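Local coordinates for protein filamentous hemagglutinin (Bordetella pertussis, PDB 1RWR) that probably serves as an adhesin of the bacterium, its amino-terminal domain directing export through the two-partner secretion pathway, at residues Ile23-Asn34 and Asn68-Glu79; Asn16-Ala24 and Asn43-Gly51. One frame throughout, in Å; residues are numbered along the deposited sequence.

Contact 1 of 2, residues Ile23-Asn34 and Asn68-Glu79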
loop_
_atom_site.group_PDB
_atom_site.type_symbol
_atom_site.label_atom_id
_atom_site.label_comp_id
_atom_site.label_asym_id
_atom_site.label_seq_id
_atom_site.Cartn_x
_atom_site.Cartn_y
_atom_site.Cartn_z
ATOM N N ILE A 23 18.641 -3.609 -6.576
ATOM C CA ILE A 23 17.698 -3.023 -7.490
ATOM C C ILE A 23 18.400 -2.554 -8.773
ATOM O O ILE A 23 19.606 -2.282 -8.760
ATOM C CB ILE A 23 16.953 -1.825 -6.831
ATOM C CG1 ILE A 23 17.913 -0.719 -6.353
ATOM C CG2 ILE A 23 16.112 -2.279 -5.630
ATOM C CD1 ILE A 23 17.165 0.596 -5.993
ATOM N N ALA A 24 17.621 -2.460 -9.842
ATOM C CA ALA A 24 18.062 -1.940 -11.122
ATOM C C ALA A 24 18.409 -0.474 -11.049
ATOM O O ALA A 24 17.831 0.300 -10.272
ATOM C CB ALA A 24 16.977 -2.183 -12.192
ATOM N N ASP A 25 19.353 -0.067 -11.889
ATOM C CA ASP A 25 19.683 1.363 -11.989
ATOM C C ASP A 25 18.409 2.137 -12.324
ATOM O O ASP A 25 17.669 1.729 -13.222
ATOM C CB ASP A 25 20.742 1.558 -13.073
ATOM C CG ASP A 25 21.508 2.833 -12.941
ATOM O OD1 ASP A 25 21.546 3.414 -11.830
ATOM O OD2 ASP A 25 22.131 3.306 -13.940
ATOM N N PRO A 26 18.097 3.217 -11.612
ATOM C CA PRO A 26 16.897 3.988 -11.920
ATOM C C PRO A 26 16.984 4.715 -13.244
ATOM O O PRO A 26 18.084 4.998 -13.764
ATOM C CB PRO A 26 16.803 5.022 -10.785
ATOM C CG PRO A 26 18.154 5.124 -10.259
ATOM C CD PRO A 26 18.775 3.730 -10.398
ATOM N N ASN A 27 15.820 5.033 -13.777
ATOM C CA ASN A 27 15.739 5.840 -14.983
ATOM C C ASN A 27 15.991 7.293 -14.656
ATOM O O ASN A 27 16.296 7.623 -13.503
ATOM C CB ASN A 27 14.387 5.649 -15.731
ATOM C CG ASN A 27 13.162 6.046 -14.889
ATOM O OD1 ASN A 27 13.227 6.977 -14.053
ATOM N ND2 ASN A 27 12.028 5.375 -15.135
ATOM N N SER A 28 15.812 8.148 -15.674
ATOM C CA SER A 28 16.065 9.593 -15.574
ATOM C C SER A 28 15.159 10.314 -14.585
ATOM O O SER A 28 15.505 11.413 -14.095
ATOM C CB SER A 28 15.927 10.238 -16.988
ATOM O OG SER A 28 14.585 10.093 -17.496
ATOM N N GLY A 29 13.987 9.728 -14.312
ATOM C CA GLY A 29 13.053 10.227 -13.335
ATOM C C GLY A 29 13.204 9.647 -11.934
ATOM O O GLY A 29 12.410 9.953 -11.093
ATOM N N GLY A 30 14.232 8.841 -11.703
ATOM C CA GLY A 30 14.562 8.295 -10.414
ATOM C C GLY A 30 13.849 7.014 -10.084
ATOM O O GLY A 30 13.948 6.528 -8.950
ATOM N N VAL A 31 13.141 6.439 -11.036
ATOM C CA VAL A 31 12.391 5.196 -10.755
ATOM C C VAL A 31 13.242 3.961 -11.074
ATOM O O VAL A 31 13.701 3.779 -12.204
ATOM C CB VAL A 31 11.082 5.135 -11.595
ATOM C CG1 VAL A 31 10.360 3.787 -11.414
ATOM C CG2 VAL A 31 10.168 6.312 -11.271
ATOM N N SER A 32 13.383 3.059 -10.115
ATOM C CA SER A 32 14.033 1.785 -10.331
ATOM C C SER A 32 12.916 0.759 -10.519
ATOM O O SER A 32 12.154 0.508 -9.588
ATOM C CB SER A 32 14.894 1.424 -9.136
ATOM O OG SER A 32 15.415 0.099 -9.234
ATOM N N HIS A 33 12.814 0.208 -11.729
ATOM C CA HIS A 33 11.758 -0.727 -12.098
ATOM C C HIS A 33 12.332 -2.138 -12.057
ATOM O O HIS A 33 13.176 -2.518 -12.869
ATOM C CB HIS A 33 11.204 -0.359 -13.484
ATOM C CG HIS A 33 9.964 -1.094 -13.852
ATOM N ND1 HIS A 33 9.165 -0.722 -14.910
ATOM C CD2 HIS A 33 9.390 -2.198 -13.308
ATOM C CE1 HIS A 33 8.139 -1.551 -14.991
ATOM N NE2 HIS A 33 8.250 -2.458 -14.028
ATOM N N ASN A 34 11.904 -2.904 -11.059
ATOM C CA ASN A 34 12.415 -4.227 -10.814
ATOM C C ASN A 34 11.324 -5.249 -11.078
ATOM O O ASN A 34 10.265 -5.195 -10.448
ATOM C CB ASN A 34 12.850 -4.329 -9.374
ATOM C CG ASN A 34 13.947 -3.355 -9.054
ATOM O OD1 ASN A 34 15.112 -3.652 -9.356
ATOM N ND2 ASN A 34 13.584 -2.119 -8.593
ATOM N N ASN A 68 24.727 -2.230 -9.584
ATOM C CA ASN A 68 23.909 -1.777 -10.673
ATOM C C ASN A 68 23.794 -0.256 -10.760
ATOM O O ASN A 68 23.488 0.267 -11.830
ATOM C CB ASN A 68 22.475 -2.333 -10.571
ATOM C CG ASN A 68 22.400 -3.855 -10.752
ATOM O OD1 ASN A 68 23.247 -4.479 -11.425
ATOM N ND2 ASN A 68 21.349 -4.450 -10.196
ATOM N N LEU A 69 23.969 0.436 -9.633
ATOM C CA LEU A 69 23.636 1.843 -9.544
ATOM C C LEU A 69 24.704 2.780 -10.108
ATOM O O LEU A 69 25.878 2.649 -9.771
ATOM C CB LEU A 69 23.372 2.273 -8.100
ATOM C CG LEU A 69 22.218 1.577 -7.376
ATOM C CD1 LEU A 69 22.073 2.084 -5.939
ATOM C CD2 LEU A 69 20.889 1.655 -8.208
ATOM N N THR A 70 24.273 3.679 -10.987
ATOM C CA THR A 70 25.024 4.878 -11.346
ATOM C C THR A 70 24.460 6.118 -10.627
ATOM O O THR A 70 25.097 7.186 -10.606
ATOM C CB THR A 70 25.016 5.124 -12.861
ATOM O OG1 THR A 70 23.689 5.388 -13.334
ATOM C CG2 THR A 70 25.498 3.935 -13.621
ATOM N N ARG A 71 23.255 5.978 -10.072
ATOM C CA ARG A 71 22.630 6.973 -9.221
ATOM C C ARG A 71 21.620 6.231 -8.332
ATOM O O ARG A 71 21.227 5.116 -8.615
ATOM C CB ARG A 71 21.897 8.062 -9.994
ATOM C CG ARG A 71 20.799 7.561 -10.917
ATOM C CD ARG A 71 20.470 8.616 -12.059
ATOM N NE ARG A 71 19.993 8.163 -13.375
ATOM C CZ ARG A 71 20.147 6.962 -13.963
ATOM N NH1 ARG A 71 20.766 5.938 -13.378
ATOM N NH2 ARG A 71 19.648 6.784 -15.196
ATOM N N GLN A 72 21.199 6.908 -7.282
ATOM C CA GLN A 72 20.226 6.352 -6.363
ATOM C C GLN A 72 18.809 6.606 -6.849
ATOM O O GLN A 72 18.515 7.630 -7.455
ATOM C CB GLN A 72 20.454 6.914 -4.960
ATOM C CG GLN A 72 21.802 6.529 -4.387
ATOM C CD GLN A 72 22.133 7.240 -3.116
ATOM O OE1 GLN A 72 22.082 8.483 -3.083
ATOM N NE2 GLN A 72 22.470 6.479 -2.045
ATOM N N ALA A 73 17.922 5.658 -6.538
ATOM C CA ALA A 73 16.518 5.789 -6.837
ATOM C C ALA A 73 15.778 6.739 -5.900
ATOM O O ALA A 73 16.025 6.764 -4.709
ATOM C CB ALA A 73 15.857 4.371 -6.758
ATOM N N SER A 74 14.793 7.436 -6.438
ATOM C CA SER A 74 13.759 8.084 -5.616
ATOM C C SER A 74 12.486 7.239 -5.410
ATOM O O SER A 74 11.759 7.479 -4.466
ATOM C CB SER A 74 13.439 9.487 -6.139
ATOM O OG SER A 74 13.118 9.436 -7.488
ATOM N N ALA A 75 12.262 6.226 -6.247
ATOM C CA ALA A 75 11.117 5.315 -6.139
ATOM C C ALA A 75 11.612 3.947 -6.582
ATOM O O ALA A 75 12.285 3.827 -7.586
ATOM C CB ALA A 75 9.963 5.759 -7.026
ATOM N N ILE A 76 11.281 2.927 -5.808
ATOM C CA ILE A 76 11.665 1.568 -6.095
ATOM C C ILE A 76 10.356 0.792 -6.279
ATOM O O ILE A 76 9.547 0.686 -5.365
ATOM C CB ILE A 76 12.489 0.988 -4.907
ATOM C CG1 ILE A 76 13.844 1.736 -4.731
ATOM C CG2 ILE A 76 12.779 -0.501 -5.137
ATOM C CD1 ILE A 76 14.531 1.508 -3.401
ATOM N N LEU A 77 10.151 0.311 -7.506
ATOM C CA LEU A 77 9.037 -0.505 -7.879
ATOM C C LEU A 77 9.489 -1.952 -8.023
ATOM O O LEU A 77 10.454 -2.234 -8.744
ATOM C CB LEU A 77 8.578 -0.047 -9.250
ATOM C CG LEU A 77 7.502 -0.853 -9.966
ATOM C CD1 LEU A 77 6.181 -0.941 -9.190
ATOM C CD2 LEU A 77 7.274 -0.179 -11.316
ATOM N N ALA A 78 8.798 -2.843 -7.341
ATOM C CA ALA A 78 8.946 -4.268 -7.476
ATOM C C ALA A 78 7.646 -4.754 -8.084
ATOM O O ALA A 78 6.602 -4.636 -7.445
ATOM C CB ALA A 78 9.150 -4.935 -6.077
ATOM N N GLU A 79 7.703 -5.271 -9.306
ATOM C CA GLU A 79 6.535 -5.742 -10.051
ATOM C C GLU A 79 6.656 -7.224 -10.308
ATOM O O GLU A 79 7.664 -7.658 -10.845
ATOM C CB GLU A 79 6.484 -5.055 -11.427
ATOM C CG GLU A 79 5.296 -5.480 -12.258
ATOM C CD GLU A 79 5.360 -5.047 -13.719
ATOM O OE1 GLU A 79 6.282 -4.322 -14.094
ATOM O OE2 GLU A 79 4.421 -5.376 -14.490
HETATM O O HOH W 1 13.554 11.779 -8.610
#
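His33 and Leu77 sit next to each other on one face of a parallel strand pair, and Leu77 CD2 lies over the imidazole in a CH-pi contact, 3.7 Å from the ring centroid. At the ring's edge His33 NE2 donates in the ring plane to Glu79 OE1 at 2.7 Å, the ring and carboxylate planes being 26° apart. Lys35 pairs with OE1 of this carboxylate and Arg128 with OE2, which would favour its negative charge.

The backbone ladder runs from Gly30 O, which takes both Ser74 N and Ala75 N, to Glu79 N on Asn34 O. Such in-register stacking of coils is characteristic of a parallel beta-helix, here right-handed as in its pectate-lyase-like relatives, with strand 31-36 outermost at one end of this sheet. Asn34 ND2 adds a side-chain bond to Leu77 O, 3.1 Å away, which already accepts from Asn34 N; Asn34 OD1 binds Ala24 N and Thr9.

Charge gathers at the loops. Asp25 OD2 takes Thr70 OG1 on its syn lone pair at 2.7 Å and forms a salt bridge with Arg71 NH1, although the hydrogen bond within it is bent and weak; OD1 is met by Thr70 N from above the carboxylate plane.

With its CG1 wedged between backbone N and carbonyl carbon (chi1 58°), Ile23 brings CD1 to 3.7 Å from Ile76 CG1, the two side chains crossing at about a right angle.

Contact 2 of 2, residues Asn16-Ala24 and Asn43-Gly51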
loop_
_atom_site.group_PDB
_atom_site.type_symbol
_atom_site.label_atom_id
_atom_site.label_comp_id
_atom_site.label_asym_id
_atom_site.label_seq_id
_atom_site.Cartn_x
_atom_site.Cartn_y
_atom_site.Cartn_z
ATOM N N ASN A 16 20.412 -18.462 5.913
ATOM C CA ASN A 16 19.941 -17.636 7.017
ATOM C C ASN A 16 20.134 -16.112 6.757
ATOM O O ASN A 16 19.737 -15.270 7.572
ATOM C CB ASN A 16 20.656 -18.076 8.312
ATOM C CG ASN A 16 19.803 -17.865 9.562
ATOM O OD1 ASN A 16 19.252 -16.784 9.775
ATOM N ND2 ASN A 16 19.692 -18.899 10.393
ATOM N N LYS A 17 20.738 -15.769 5.624
ATOM C CA LYS A 17 20.932 -14.370 5.228
ATOM C C LYS A 17 19.601 -13.631 5.029
ATOM O O LYS A 17 18.692 -14.161 4.408
ATOM C CB LYS A 17 21.721 -14.306 3.907
ATOM C CG LYS A 17 21.778 -12.898 3.326
ATOM C CD LYS A 17 22.439 -12.793 1.991
ATOM C CE LYS A 17 22.657 -11.338 1.670
ATOM N NZ LYS A 17 23.623 -10.710 2.610
ATOM N N VAL A 18 19.506 -12.399 5.525
ATOM C CA VAL A 18 18.351 -11.545 5.222
ATOM C C VAL A 18 18.580 -11.103 3.774
ATOM O O VAL A 18 19.641 -10.581 3.460
ATOM C CB VAL A 18 18.246 -10.351 6.194
ATOM C CG1 VAL A 18 17.150 -9.396 5.801
ATOM C CG2 VAL A 18 18.002 -10.854 7.626
ATOM N N PRO A 19 17.633 -11.335 2.877
ATOM C CA PRO A 19 17.865 -11.046 1.454
ATOM C C PRO A 19 18.094 -9.569 1.152
ATOM O O PRO A 19 17.504 -8.735 1.819
ATOM C CB PRO A 19 16.585 -11.533 0.745
ATOM C CG PRO A 19 15.620 -11.763 1.770
ATOM C CD PRO A 19 16.304 -11.898 3.126
ATOM N N VAL A 20 18.992 -9.303 0.200
ATOM C CA VAL A 20 19.348 -7.968 -0.234
ATOM C C VAL A 20 18.980 -7.917 -1.713
ATOM O O VAL A 20 19.464 -8.733 -2.502
ATOM C CB VAL A 20 20.852 -7.668 -0.078
ATOM C CG1 VAL A 20 21.219 -6.341 -0.751
ATOM C CG2 VAL A 20 21.275 -7.690 1.368
ATOM N N VAL A 21 18.117 -6.973 -2.076
ATOM C CA VAL A 21 17.747 -6.749 -3.453
ATOM C C VAL A 21 18.652 -5.672 -4.005
ATOM O O VAL A 21 18.553 -4.504 -3.589
ATOM C CB VAL A 21 16.273 -6.301 -3.590
ATOM C CG1 VAL A 21 15.938 -6.063 -5.041
ATOM C CG2 VAL A 21 15.335 -7.333 -2.983
ATOM N N ASN A 22 19.560 -6.072 -4.902
ATOM C CA ASN A 22 20.306 -5.122 -5.717
ATOM C C ASN A 22 19.406 -4.662 -6.868
ATOM O O ASN A 22 19.395 -5.236 -7.948
ATOM C CB ASN A 22 21.634 -5.718 -6.204
ATOM C CG ASN A 22 22.688 -5.705 -5.136
ATOM O OD1 ASN A 22 22.607 -4.927 -4.193
ATOM N ND2 ASN A 22 23.696 -6.600 -5.258
ATOM N N ILE A 23 18.641 -3.609 -6.576
ATOM C CA ILE A 23 17.698 -3.023 -7.490
ATOM C C ILE A 23 18.400 -2.554 -8.773
ATOM O O ILE A 23 19.606 -2.282 -8.760
ATOM C CB ILE A 23 16.953 -1.825 -6.831
ATOM C CG1 ILE A 23 17.913 -0.719 -6.353
ATOM C CG2 ILE A 23 16.112 -2.279 -5.630
ATOM C CD1 ILE A 23 17.165 0.596 -5.993
ATOM N N ALA A 24 17.621 -2.460 -9.842
ATOM C CA ALA A 24 18.062 -1.940 -11.122
ATOM C C ALA A 24 18.409 -0.474 -11.049
ATOM O O ALA A 24 17.831 0.300 -10.272
ATOM C CB ALA A 24 16.977 -2.183 -12.192
ATOM N N ASN A 43 9.731 -12.648 7.613
ATOM C CA ASN A 43 10.474 -12.104 8.734
ATOM C C ASN A 43 11.938 -12.566 8.649
ATOM O O ASN A 43 12.193 -13.747 8.267
ATOM C CB ASN A 43 9.849 -12.570 10.046
ATOM C CG ASN A 43 8.491 -11.936 10.324
ATOM O OD1 ASN A 43 8.315 -10.755 10.168
ATOM N ND2 ASN A 43 7.541 -12.739 10.815
ATOM N N PRO A 44 12.901 -11.711 8.993
ATOM C CA PRO A 44 12.712 -10.347 9.530
ATOM C C PRO A 44 12.440 -9.247 8.488
ATOM O O PRO A 44 12.140 -8.126 8.866
ATOM C CB PRO A 44 14.042 -10.047 10.198
ATOM C CG PRO A 44 14.973 -11.084 9.731
ATOM C CD PRO A 44 14.319 -12.105 8.981
ATOM N N GLY A 45 12.542 -9.595 7.223
ATOM C CA GLY A 45 12.217 -8.689 6.132
ATOM C C GLY A 45 13.161 -8.798 4.962
ATOM O O GLY A 45 13.670 -9.855 4.655
ATOM N N VAL A 46 13.401 -7.675 4.306
ATOM C CA VAL A 46 14.212 -7.604 3.102
ATOM C C VAL A 46 14.893 -6.240 3.091
ATOM O O VAL A 46 14.330 -5.275 3.595
ATOM C CB VAL A 46 13.370 -7.782 1.777
ATOM C CG1 VAL A 46 12.303 -6.704 1.566
ATOM C CG2 VAL A 46 14.250 -7.883 0.558
ATOM N N VAL A 47 16.078 -6.183 2.508
ATOM C CA VAL A 47 16.775 -4.922 2.344
ATOM C C VAL A 47 16.821 -4.570 0.853
ATOM O O VAL A 47 17.371 -5.344 0.055
ATOM C CB VAL A 47 18.199 -5.014 2.917
ATOM C CG1 VAL A 47 18.994 -3.702 2.671
ATOM C CG2 VAL A 47 18.122 -5.341 4.370
ATOM N N PHE A 48 16.327 -3.386 0.501
ATOM C CA PHE A 48 16.482 -2.849 -0.831
ATOM C C PHE A 48 17.765 -2.034 -0.873
ATOM O O PHE A 48 17.933 -1.101 -0.105
ATOM C CB PHE A 48 15.309 -1.943 -1.218
ATOM C CG PHE A 48 14.033 -2.672 -1.395
ATOM C CD1 PHE A 48 13.733 -3.282 -2.590
ATOM C CD2 PHE A 48 13.142 -2.767 -0.328
ATOM C CE1 PHE A 48 12.505 -3.968 -2.739
ATOM C CE2 PHE A 48 11.973 -3.443 -0.464
ATOM C CZ PHE A 48 11.645 -4.042 -1.665
ATOM N N ASN A 49 18.673 -2.389 -1.768
ATOM C CA ASN A 49 20.003 -1.764 -1.758
ATOM C C ASN A 49 20.027 -0.535 -2.636
ATOM O O ASN A 49 20.228 -0.625 -3.825
ATOM C CB ASN A 49 21.104 -2.766 -2.161
ATOM C CG ASN A 49 22.517 -2.222 -1.933
ATOM O OD1 ASN A 49 22.709 -1.030 -1.641
ATOM N ND2 ASN A 49 23.519 -3.092 -2.092
ATOM N N ASN A 50 19.829 0.627 -2.016
ATOM C CA ASN A 50 19.910 1.909 -2.721
ATOM C C ASN A 50 21.189 2.662 -2.326
ATOM O O ASN A 50 21.187 3.912 -2.187
ATOM C CB ASN A 50 18.685 2.745 -2.384
ATOM C CG ASN A 50 18.337 3.792 -3.433
ATOM O OD1 ASN A 50 18.685 3.695 -4.615
ATOM N ND2 ASN A 50 17.547 4.780 -2.998
ATOM N N GLY A 51 22.258 1.886 -2.133
ATOM C CA GLY A 51 23.515 2.389 -1.615
ATOM C C GLY A 51 24.583 2.509 -2.688
ATOM O O GLY A 51 24.747 1.628 -3.494
#
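Val20 pairs with Val47 and Val21 with Phe48 where strands 20-22 and 45-50 run parallel in the beta-helix, their axes inclined by 29°. Three backbone bonds make the ladder, Val21 N to Val47 O at 2.8 Å among them.

Packing is dense around Val21, Ile23 and Phe48. Val21 CG2 meets Val46 CG2 at 3.7 Å, and its CB approaches Phe48 CD1 obliquely. Ile23 CG2 comes in at the edge of the same ring, in its plane, 4.0 Å from Phe48 CD1. On the other face Val20 CG1 rests against Asn49 CB at 3.8 Å, and Leu63 touches both residues.

Near both strand starts the contact opens to solvent: Val18 and Pro19 are only partly buried and Pro44 is exposed. Val18 CG2 touches CG of the cis-proline Pro44 at 3.7 Å. The Pro19 ring lies farther from Val46 (CG to CG2 4.3 Å), though Pro19 O takes Val47 N.

At the far end two asparagines run side by side. Asn49, its CG opposite the backbone N (chi1 -170°), closes an Asx turn by accepting from Gly51 N through OD1; Asn49 ND2, also bonded to Thr64 O, donates to Asn22 OD1 at 2.9 Å, an acceptor lying 32° out of the Asn49 amide plane.

Overall arrangement
The two contacts show how a beta-helix is built from neighbouring sheets: contact 2 joins strands 20-22 and 45-50, contact 1 pairs 31-36 with 75-80, and the chain passes between them through the shared residues Ile23 and Ala24. Their centres are about 14 Å apart, both on the same side of the chain's centre and about 19 Å from it. Along the sequence their segments alternate, the chain visiting the two sheets in turn. Asn50 ties them directly: its OD1 probably accepts from Ala73 N at 2.9 Å, and Asn50 O from Gln72 NE2 at 2.9 Å. Further packing comes from Leu69 CD1 against Gly51 O, 3.7 Å away.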